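Local coordinates for THUMP domain-containing protein (Pyrococcus horikoshii, PDB 1VBK) that is of unknown function but, as a THUMP-domain relative of the thiamine-biosynthesis protein ThiI, probably binds RNA and ATP, at residues T13-Q17 with L174-G180; D149-G153 with Y164-I168; I206-K212 with F237-E242. One frame throughout, in Å; residues are numbered along the deposited sequence.

Contact 1: residues T13-Q17 with L174-G180; sequences TKSRQ and LPIGTEG
An ST turn meets a pair of overlapping beta turns where Arg16 lies against Thr178 and Glu179, joining the ferredoxin-like and ThiI-family portions of the chain. Ser15 OG makes the ST turn by accepting from Gln17 N (3.3 Å); across from it a type II turn spans Pro175 to Thr178 and a type I turn Gly177 to Gly180. Thr178 N and OG1 both donate to Pro175 O. Glu179 sets out away from the 13-17 loop, but a bend at chi2 (-62°) folds its carboxylate back. The syn lone pair of Glu179 OE2 takes the Arg16 N-H nearly straight (Arg16 N to Glu179 OE2 3.1 Å, 166°). A water donates to the same oxygen (Glu179 OE2 to water 2.7 Å), donates to Thr178 OG1 and also bonds Ser15 OG. The Arg16 and Glu179 side chains run antiparallel past one another, their guanidinium and carboxylate planes 49° apart, and one guanidinium face has Glu179 C 3.5 Å above it. Arg16 NE bonds Thr178 O weakly (2.9 Å); Glu179 OE1, 4.3 Å from Arg16 NE, stands off the guanidinium plane and probably attracts only through its charge. An alanine in place of Glu179 removes the carboxylate, which would probably leave Arg16 N without its acceptor and the bridging water with two of its three partners. Leu174 CD1 closes the other end against Lys14 O (3.7 Å). Phe22 of helix 19-36 touches Ser15 and Leu174, Gln17 NE2 bonds Pro283 O of the second subunit, and Gly180 pairs by its backbone with Glu204 of strand 204-210.

Contact 2: residues D149-G153 with Y164-I168; sequences DIEIG and YTEKI
The Tyr164 ring lies with one face over Gly153, whose CA sits 3.6 Å from the Tyr164 ring centroid and 18° off the normal, a CH-pi contact displaced toward the rim. At the ring edge, in its plane, a water binds Tyr164 OH (2.6 Å), and Glu151 OE1 approaches obliquely. With CG between the backbone N and the carbonyl carbon (chi1 63°), the ring occupies the place a side chain on Gly153 would need. The two residues form an antiparallel hydrogen-bonded pair in the THUMP-family part, where strands 150-157 and 160-164 meet: Gly153 N to Tyr164 O is 2.8 Å at 170°, and Tyr164 N to Gly153 O is 3.0 Å. On the Glu151-Thr165 side of this pair the direct backbone bonds stop. Glu151 O takes the CA-H of Thr165 (Thr165 CA to Glu151 O 3.3 Å), and Ile152 CD1 lies alongside Thr165 CG2 (3.7 Å). Waters fill in: one links Glu151 N with Thr165 O, another Glu151 OE1 with the same carbonyl, the second link weak at Thr165. The water at Tyr164 OH accepts from Lys167 NZ and weakly reaches Glu151 OE2, whose stronger partner is Thr112 OG1. Gly153 thus lies directly on the ring face, whereas the polar groups around it join through water; Glu151 OE1 and Lys167 NZ, beyond a salt bridge at 5.2 Å, probably attract only at long range.

Contact 3: residues I206-K212 with F237-E242; sequences IPVYIGK and FLVVAE
Tyr209 CG (chi1 172°) and Val240 CG1 (chi1 -176°) both swing anti to their backbone N, which lays the two side chains alongside each other and brings Val240 CG1 in plane to the ring edge at Tyr209 CD2, 3.8 Å away. Strands 206-210 and 239-241 are the parallel strands of a beta-alpha-beta unit connected through helix 215-228, at the edge of a five-stranded parallel sheet of order 3-2-1-4-5. Their axes diverge by 33°. The backbone ladder runs from Val239 N to Pro207 O, through Tyr209 N to Val239 O and Ala241 N to Tyr209 O, and slackens at Gly211 N to Ala241 O (3.3 Å). Val208 CG1 meets Ala241 CB at 4.2 Å on the face that Val208, Val239 and Ala241 turn to helix 244-254. On the other face Leu238 CD1 reaches between Pro207 CB and Tyr209 CB, and helix 215-228 packs there, with Trp224 on Pro207 and Val220 on Tyr209. Past the strand ends Lys212, bent at chi2, curls back to Glu242: Lys212 NZ donates to Glu242 O at 2.6 Å, meeting a lone pair of that oxygen in the carbonyl plane.

In the fold
From the N terminus, the chain passes strand 3-8 and enters contact 1 at residues 13-17, whose partner, 174-180, comes 157 residues later. Contact 2 opens and closes within that long excursion, as a short hairpin between 149-153 and 164-168. Only after contact 1 has closed does contact 3 begin, so these two follow in series: 206-212 pairs with 237-242 across a helical crossover. Contact 1 therefore joins the ferredoxin-like portion to the approach to the parallel sheet, while contact 2 lies in the THUMP part and contact 3 in the ThiI-family part. The centres of contacts 2 and 3 lie about 44 Å apart, on opposite sides of the chain's centre.

Contact 1: residues T13-Q17 with L174-G180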
loop_
_atom_site.group_PDB
_atom_site.type_symbol
_atom_site.label_atom_id
_atom_site.label_comp_id
_atom_site.label_asym_id
_atom_site.label_seq_id
_atom_site.Cartn_x
_atom_site.Cartn_y
_atom_site.Cartn_z
ATOM N N THR A 13 10.819 -6.691 19.568
ATOM C CA THR A 13 9.784 -6.711 18.541
ATOM C C THR A 13 9.838 -5.404 17.767
ATOM O O THR A 13 10.107 -4.345 18.334
ATOM C CB THR A 13 8.365 -6.877 19.138
ATOM O OG1 THR A 13 7.461 -7.293 18.106
ATOM C CG2 THR A 13 7.860 -5.555 19.719
ATOM N N LYS A 14 9.589 -5.478 16.467
ATOM C CA LYS A 14 9.617 -4.288 15.638
ATOM C C LYS A 14 8.270 -4.030 14.980
ATOM O O LYS A 14 7.669 -4.926 14.385
ATOM C CB LYS A 14 10.693 -4.412 14.554
ATOM C CG LYS A 14 12.111 -4.615 15.072
ATOM C CD LYS A 14 12.347 -6.043 15.543
ATOM C CE LYS A 14 13.810 -6.265 15.906
ATOM N NZ LYS A 14 14.075 -7.674 16.313
ATOM N N SER A 15 7.800 -2.796 15.103
ATOM C CA SER A 15 6.542 -2.385 14.502
ATOM C C SER A 15 6.832 -1.128 13.701
ATOM O O SER A 15 7.417 -0.179 14.223
ATOM C CB SER A 15 5.500 -2.082 15.578
ATOM O OG SER A 15 4.327 -1.537 14.998
ATOM N N ARG A 16 6.438 -1.116 12.434
ATOM C CA ARG A 16 6.679 0.055 11.605
ATOM C C ARG A 16 5.878 1.249 12.122
ATOM O O ARG A 16 6.170 2.394 11.782
ATOM C CB ARG A 16 6.300 -0.232 10.149
ATOM C CG ARG A 16 4.804 -0.325 9.892
ATOM C CD ARG A 16 4.525 -0.501 8.408
ATOM N NE ARG A 16 3.109 -0.352 8.093
ATOM C CZ ARG A 16 2.607 -0.418 6.863
ATOM N NH1 ARG A 16 3.410 -0.632 5.826
ATOM N NH2 ARG A 16 1.305 -0.268 6.667
ATOM N N GLN A 17 4.872 0.978 12.951
ATOM C CA GLN A 17 4.027 2.036 13.504
ATOM C C GLN A 17 4.556 2.605 14.814
ATOM O O GLN A 17 5.317 1.953 15.525
ATOM C CB GLN A 17 2.604 1.512 13.738
ATOM C CG GLN A 17 1.757 1.395 12.486
ATOM C CD GLN A 17 1.470 2.742 11.840
ATOM O OE1 GLN A 17 1.810 3.787 12.391
ATOM N NE2 GLN A 17 0.844 2.721 10.669
ATOM N N LEU A 174 1.467 -9.004 15.743
ATOM C CA LEU A 174 1.209 -7.571 15.617
ATOM C C LEU A 174 -0.253 -7.336 15.243
ATOM O O LEU A 174 -0.872 -8.160 14.575
ATOM C CB LEU A 174 2.138 -6.969 14.557
ATOM C CG LEU A 174 3.640 -7.094 14.862
ATOM C CD1 LEU A 174 4.456 -6.707 13.638
ATOM C CD2 LEU A 174 4.010 -6.199 16.049
ATOM N N PRO A 175 -0.829 -6.206 15.676
ATOM C CA PRO A 175 -2.232 -5.916 15.362
ATOM C C PRO A 175 -2.505 -5.895 13.856
ATOM O O PRO A 175 -1.730 -5.332 13.087
ATOM C CB PRO A 175 -2.458 -4.549 16.009
ATOM C CG PRO A 175 -1.438 -4.507 17.118
ATOM C CD PRO A 175 -0.231 -5.121 16.468
ATOM N N ILE A 176 -3.607 -6.514 13.444
ATOM C CA ILE A 176 -3.974 -6.544 12.031
ATOM C C ILE A 176 -4.136 -5.105 11.547
ATOM O O ILE A 176 -4.872 -4.320 12.143
ATOM C CB ILE A 176 -5.302 -7.309 11.815
ATOM C CG1 ILE A 176 -5.094 -8.796 12.129
ATOM C CG2 ILE A 176 -5.798 -7.123 10.378
ATOM C CD1 ILE A 176 -6.304 -9.662 11.885
ATOM N N GLY A 177 -3.436 -4.762 10.471
ATOM C CA GLY A 177 -3.527 -3.414 9.941
ATOM C C GLY A 177 -2.295 -2.555 10.178
ATOM O O GLY A 177 -2.091 -1.565 9.480
ATOM N N THR A 178 -1.469 -2.923 11.154
ATOM C CA THR A 178 -0.269 -2.146 11.449
ATOM C C THR A 178 0.848 -2.382 10.439
ATOM O O THR A 178 1.785 -1.588 10.350
ATOM C CB THR A 178 0.284 -2.465 12.858
ATOM O OG1 THR A 178 0.565 -3.869 12.958
ATOM C CG2 THR A 178 -0.716 -2.066 13.926
ATOM N N GLU A 179 0.755 -3.465 9.674
ATOM C CA GLU A 179 1.793 -3.762 8.695
ATOM C C GLU A 179 1.315 -3.806 7.245
ATOM O O GLU A 179 1.874 -4.533 6.427
ATOM C CB GLU A 179 2.492 -5.077 9.048
ATOM C CG GLU A 179 3.269 -5.056 10.369
ATOM C CD GLU A 179 4.408 -4.040 10.391
ATOM O OE1 GLU A 179 5.136 -3.925 9.378
ATOM O OE2 GLU A 179 4.586 -3.365 11.428
ATOM N N GLY A 180 0.282 -3.035 6.926
ATOM C CA GLY A 180 -0.200 -2.991 5.556
ATOM C C GLY A 180 -1.282 -3.977 5.155
ATOM O O GLY A 180 -1.803 -4.737 5.978
HETATM O O HOH W 1 3.165 -3.510 13.770
#

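Contact 2: residues D149-G153 with Y164-I168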
loop_
_atom_site.group_PDB
_atom_site.type_symbol
_atom_site.label_atom_id
_atom_site.label_comp_id
_atom_site.label_asym_id
_atom_site.label_seq_id
_atom_site.Cartn_x
_atom_site.Cartn_y
_atom_site.Cartn_z
ATOM N N ASP A 149 0.131 -22.692 42.571
ATOM C CA ASP A 149 -1.198 -23.030 42.072
ATOM C C ASP A 149 -1.956 -21.736 41.794
ATOM O O ASP A 149 -2.853 -21.693 40.954
ATOM C CB ASP A 149 -2.008 -23.808 43.120
ATOM C CG ASP A 149 -1.359 -25.116 43.515
ATOM O OD1 ASP A 149 -0.856 -25.195 44.654
ATOM O OD2 ASP A 149 -1.354 -26.057 42.687
ATOM N N ILE A 150 -1.594 -20.690 42.527
ATOM C CA ILE A 150 -2.275 -19.405 42.418
ATOM C C ILE A 150 -1.336 -18.214 42.357
ATOM O O ILE A 150 -0.366 -18.137 43.107
ATOM C CB ILE A 150 -3.196 -19.184 43.638
ATOM C CG1 ILE A 150 -4.253 -20.288 43.709
ATOM C CG2 ILE A 150 -3.841 -17.800 43.573
ATOM C CD1 ILE A 150 -4.979 -20.342 45.042
ATOM N N GLU A 151 -1.629 -17.280 41.460
ATOM C CA GLU A 151 -0.837 -16.066 41.376
ATOM C C GLU A 151 -1.786 -14.891 41.523
ATOM O O GLU A 151 -2.736 -14.760 40.757
ATOM C CB GLU A 151 -0.105 -15.941 40.042
ATOM C CG GLU A 151 0.600 -14.595 39.912
ATOM C CD GLU A 151 1.183 -14.360 38.538
ATOM O OE1 GLU A 151 0.447 -14.540 37.544
ATOM O OE2 GLU A 151 2.373 -13.984 38.456
ATOM N N ILE A 152 -1.548 -14.061 42.533
ATOM C CA ILE A 152 -2.364 -12.874 42.748
ATOM C C ILE A 152 -1.606 -11.746 42.058
ATOM O O ILE A 152 -0.516 -11.371 42.493
ATOM C CB ILE A 152 -2.498 -12.527 44.252
ATOM C CG1 ILE A 152 -3.240 -13.648 44.990
ATOM C CG2 ILE A 152 -3.237 -11.203 44.422
ATOM C CD1 ILE A 152 -4.683 -13.851 44.544
ATOM N N GLY A 153 -2.178 -11.221 40.977
ATOM C CA GLY A 153 -1.533 -10.141 40.250
ATOM C C GLY A 153 -2.149 -8.813 40.633
ATOM O O GLY A 153 -3.362 -8.720 40.827
ATOM N N TYR A 164 -6.041 -9.459 39.776
ATOM C CA TYR A 164 -6.419 -10.633 39.005
ATOM C C TYR A 164 -5.749 -11.931 39.466
ATOM O O TYR A 164 -4.745 -11.908 40.175
ATOM C CB TYR A 164 -6.071 -10.401 37.529
ATOM C CG TYR A 164 -4.582 -10.222 37.271
ATOM C CD1 TYR A 164 -3.981 -8.960 37.312
ATOM C CD2 TYR A 164 -3.775 -11.324 36.989
ATOM C CE1 TYR A 164 -2.600 -8.809 37.071
ATOM C CE2 TYR A 164 -2.415 -11.187 36.752
ATOM C CZ TYR A 164 -1.832 -9.936 36.791
ATOM O OH TYR A 164 -0.480 -9.833 36.535
ATOM N N THR A 165 -6.319 -13.061 39.055
ATOM C CA THR A 165 -5.744 -14.370 39.367
ATOM C C THR A 165 -5.502 -15.130 38.066
ATOM O O THR A 165 -4.819 -16.155 38.062
ATOM C CB THR A 165 -6.666 -15.232 40.258
ATOM O OG1 THR A 165 -7.960 -15.329 39.660
ATOM C CG2 THR A 165 -6.782 -14.633 41.649
ATOM N N GLU A 166 -6.053 -14.618 36.965
ATOM C CA GLU A 166 -5.898 -15.255 35.655
ATOM C C GLU A 166 -5.098 -14.401 34.666
ATOM O O GLU A 166 -5.295 -13.191 34.558
ATOM C CB GLU A 166 -7.273 -15.577 35.057
ATOM C CG GLU A 166 -7.219 -16.257 33.690
ATOM C CD GLU A 166 -8.572 -16.801 33.234
ATOM O OE1 GLU A 166 -9.522 -16.004 33.061
ATOM O OE2 GLU A 166 -8.682 -18.034 33.047
ATOM N N LYS A 167 -4.193 -15.053 33.948
ATOM C CA LYS A 167 -3.347 -14.394 32.963
ATOM C C LYS A 167 -3.315 -15.305 31.746
ATOM O O LYS A 167 -2.542 -16.268 31.703
ATOM C CB LYS A 167 -1.943 -14.214 33.532
ATOM C CG LYS A 167 -1.003 -13.390 32.685
ATOM C CD LYS A 167 0.268 -13.121 33.474
ATOM C CE LYS A 167 1.249 -12.258 32.713
ATOM N NZ LYS A 167 2.478 -12.022 33.525
ATOM N N ILE A 168 -4.170 -15.003 30.773
ATOM C CA ILE A 168 -4.293 -15.793 29.553
ATOM C C ILE A 168 -3.303 -15.354 28.488
ATOM O O ILE A 168 -3.228 -14.176 28.141
ATOM C CB ILE A 168 -5.716 -15.679 28.960
ATOM C CG1 ILE A 168 -6.758 -15.978 30.039
ATOM C CG2 ILE A 168 -5.876 -16.647 27.794
ATOM C CD1 ILE A 168 -8.189 -15.752 29.581
HETATM O O HOH W 2 -3.713 -17.909 39.651
HETATM O O HOH W 3 -2.074 -14.889 37.144
HETATM O O HOH W 4 1.672 -11.335 36.528
#

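Contact 3: residues I206-K212 with F237-E242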
loop_
_atom_site.group_PDB
_atom_site.type_symbol
_atom_site.label_atom_id
_atom_site.label_comp_id
_atom_site.label_asym_id
_atom_site.label_seq_id
_atom_site.Cartn_x
_atom_site.Cartn_y
_atom_site.Cartn_z
ATOM N N ILE A 206 -6.905 -9.718 2.424
ATOM C CA ILE A 206 -8.140 -9.838 1.668
ATOM C C ILE A 206 -8.043 -11.223 1.030
ATOM O O ILE A 206 -7.212 -11.449 0.144
ATOM C CB ILE A 206 -8.243 -8.778 0.549
ATOM C CG1 ILE A 206 -8.335 -7.377 1.156
ATOM C CG2 ILE A 206 -9.473 -9.053 -0.311
ATOM C CD1 ILE A 206 -8.400 -6.266 0.119
ATOM N N PRO A 207 -8.870 -12.176 1.485
ATOM C CA PRO A 207 -8.808 -13.518 0.904
ATOM C C PRO A 207 -9.385 -13.535 -0.506
ATOM O O PRO A 207 -10.445 -12.959 -0.759
ATOM C CB PRO A 207 -9.630 -14.351 1.884
ATOM C CG PRO A 207 -10.686 -13.376 2.318
ATOM C CD PRO A 207 -9.885 -12.109 2.554
ATOM N N VAL A 208 -8.680 -14.194 -1.420
ATOM C CA VAL A 208 -9.129 -14.272 -2.803
ATOM C C VAL A 208 -9.168 -15.706 -3.295
ATOM O O VAL A 208 -8.208 -16.461 -3.127
ATOM C CB VAL A 208 -8.203 -13.468 -3.754
ATOM C CG1 VAL A 208 -8.659 -13.646 -5.209
ATOM C CG2 VAL A 208 -8.222 -11.994 -3.380
ATOM N N TYR A 209 -10.295 -16.077 -3.887
ATOM C CA TYR A 209 -10.462 -17.406 -4.448
ATOM C C TYR A 209 -10.446 -17.252 -5.963
ATOM O O TYR A 209 -11.296 -16.570 -6.527
ATOM C CB TYR A 209 -11.796 -18.019 -4.028
ATOM C CG TYR A 209 -12.103 -19.315 -4.746
ATOM C CD1 TYR A 209 -11.414 -20.485 -4.437
ATOM C CD2 TYR A 209 -13.076 -19.368 -5.744
ATOM C CE1 TYR A 209 -11.687 -21.678 -5.101
ATOM C CE2 TYR A 209 -13.356 -20.558 -6.416
ATOM C CZ TYR A 209 -12.659 -21.707 -6.087
ATOM O OH TYR A 209 -12.940 -22.889 -6.736
ATOM N N ILE A 210 -9.470 -17.873 -6.615
ATOM C CA ILE A 210 -9.375 -17.801 -8.067
ATOM C C ILE A 210 -10.015 -19.059 -8.639
ATOM O O ILE A 210 -9.405 -20.124 -8.674
ATOM C CB ILE A 210 -7.902 -17.701 -8.528
ATOM C CG1 ILE A 210 -7.250 -16.465 -7.907
ATOM C CG2 ILE A 210 -7.832 -17.592 -10.050
ATOM C CD1 ILE A 210 -5.771 -16.331 -8.208
ATOM N N GLY A 211 -11.263 -18.933 -9.069
ATOM C CA GLY A 211 -11.962 -20.076 -9.619
ATOM C C GLY A 211 -13.412 -19.767 -9.916
ATOM O O GLY A 211 -13.795 -18.605 -10.052
ATOM N N LYS A 212 -14.224 -20.817 -10.004
ATOM C CA LYS A 212 -15.642 -20.673 -10.299
ATOM C C LYS A 212 -16.484 -21.124 -9.112
ATOM O O LYS A 212 -15.948 -21.515 -8.077
ATOM C CB LYS A 212 -15.995 -21.515 -11.526
ATOM C CG LYS A 212 -15.035 -21.329 -12.690
ATOM C CD LYS A 212 -14.921 -19.860 -13.079
ATOM C CE LYS A 212 -13.916 -19.653 -14.198
ATOM N NZ LYS A 212 -13.806 -18.216 -14.568
ATOM N N PHE A 237 -13.977 -10.413 3.958
ATOM C CA PHE A 237 -14.897 -11.002 2.991
ATOM C C PHE A 237 -14.124 -11.715 1.892
ATOM O O PHE A 237 -13.153 -11.181 1.358
ATOM C CB PHE A 237 -15.794 -9.930 2.361
ATOM C CG PHE A 237 -16.789 -9.334 3.312
ATOM C CD1 PHE A 237 -17.599 -10.153 4.094
ATOM C CD2 PHE A 237 -16.921 -7.954 3.426
ATOM C CE1 PHE A 237 -18.526 -9.607 4.980
ATOM C CE2 PHE A 237 -17.845 -7.396 4.307
ATOM C CZ PHE A 237 -18.649 -8.224 5.087
ATOM N N LEU A 238 -14.558 -12.926 1.564
ATOM C CA LEU A 238 -13.911 -13.710 0.523
ATOM C C LEU A 238 -14.240 -13.129 -0.842
ATOM O O LEU A 238 -15.401 -12.893 -1.160
ATOM C CB LEU A 238 -14.379 -15.165 0.582
ATOM C CG LEU A 238 -13.786 -16.087 -0.489
ATOM C CD1 LEU A 238 -12.286 -16.199 -0.281
ATOM C CD2 LEU A 238 -14.438 -17.458 -0.415
ATOM N N VAL A 239 -13.207 -12.896 -1.644
ATOM C CA VAL A 239 -13.381 -12.351 -2.984
ATOM C C VAL A 239 -13.159 -13.456 -4.006
ATOM O O VAL A 239 -12.129 -14.123 -3.991
ATOM C CB VAL A 239 -12.370 -11.221 -3.265
ATOM C CG1 VAL A 239 -12.476 -10.776 -4.718
ATOM C CG2 VAL A 239 -12.623 -10.052 -2.330
ATOM N N VAL A 240 -14.134 -13.656 -4.884
ATOM C CA VAL A 240 -14.025 -14.674 -5.921
ATOM C C VAL A 240 -13.641 -13.981 -7.223
ATOM O O VAL A 240 -14.359 -13.108 -7.699
ATOM C CB VAL A 240 -15.370 -15.417 -6.119
ATOM C CG1 VAL A 240 -15.203 -16.540 -7.131
ATOM C CG2 VAL A 240 -15.861 -15.964 -4.793
ATOM N N ALA A 241 -12.498 -14.359 -7.790
ATOM C CA ALA A 241 -12.039 -13.765 -9.044
ATOM C C ALA A 241 -12.140 -14.800 -10.154
ATOM O O ALA A 241 -11.471 -15.830 -10.113
ATOM C CB ALA A 241 -10.600 -13.278 -8.903
ATOM N N GLU A 242 -12.981 -14.518 -11.144
ATOM C CA GLU A 242 -13.205 -15.427 -12.264
ATOM C C GLU A 242 -12.004 -15.553 -13.200
ATOM O O GLU A 242 -11.894 -16.529 -13.937
ATOM C CB GLU A 242 -14.427 -14.975 -13.074
ATOM C CG GLU A 242 -14.252 -13.624 -13.768
ATOM C CD GLU A 242 -14.582 -12.441 -12.874
ATOM O OE1 GLU A 242 -14.245 -12.476 -11.669
ATOM O OE2 GLU A 242 -15.173 -11.464 -13.385
#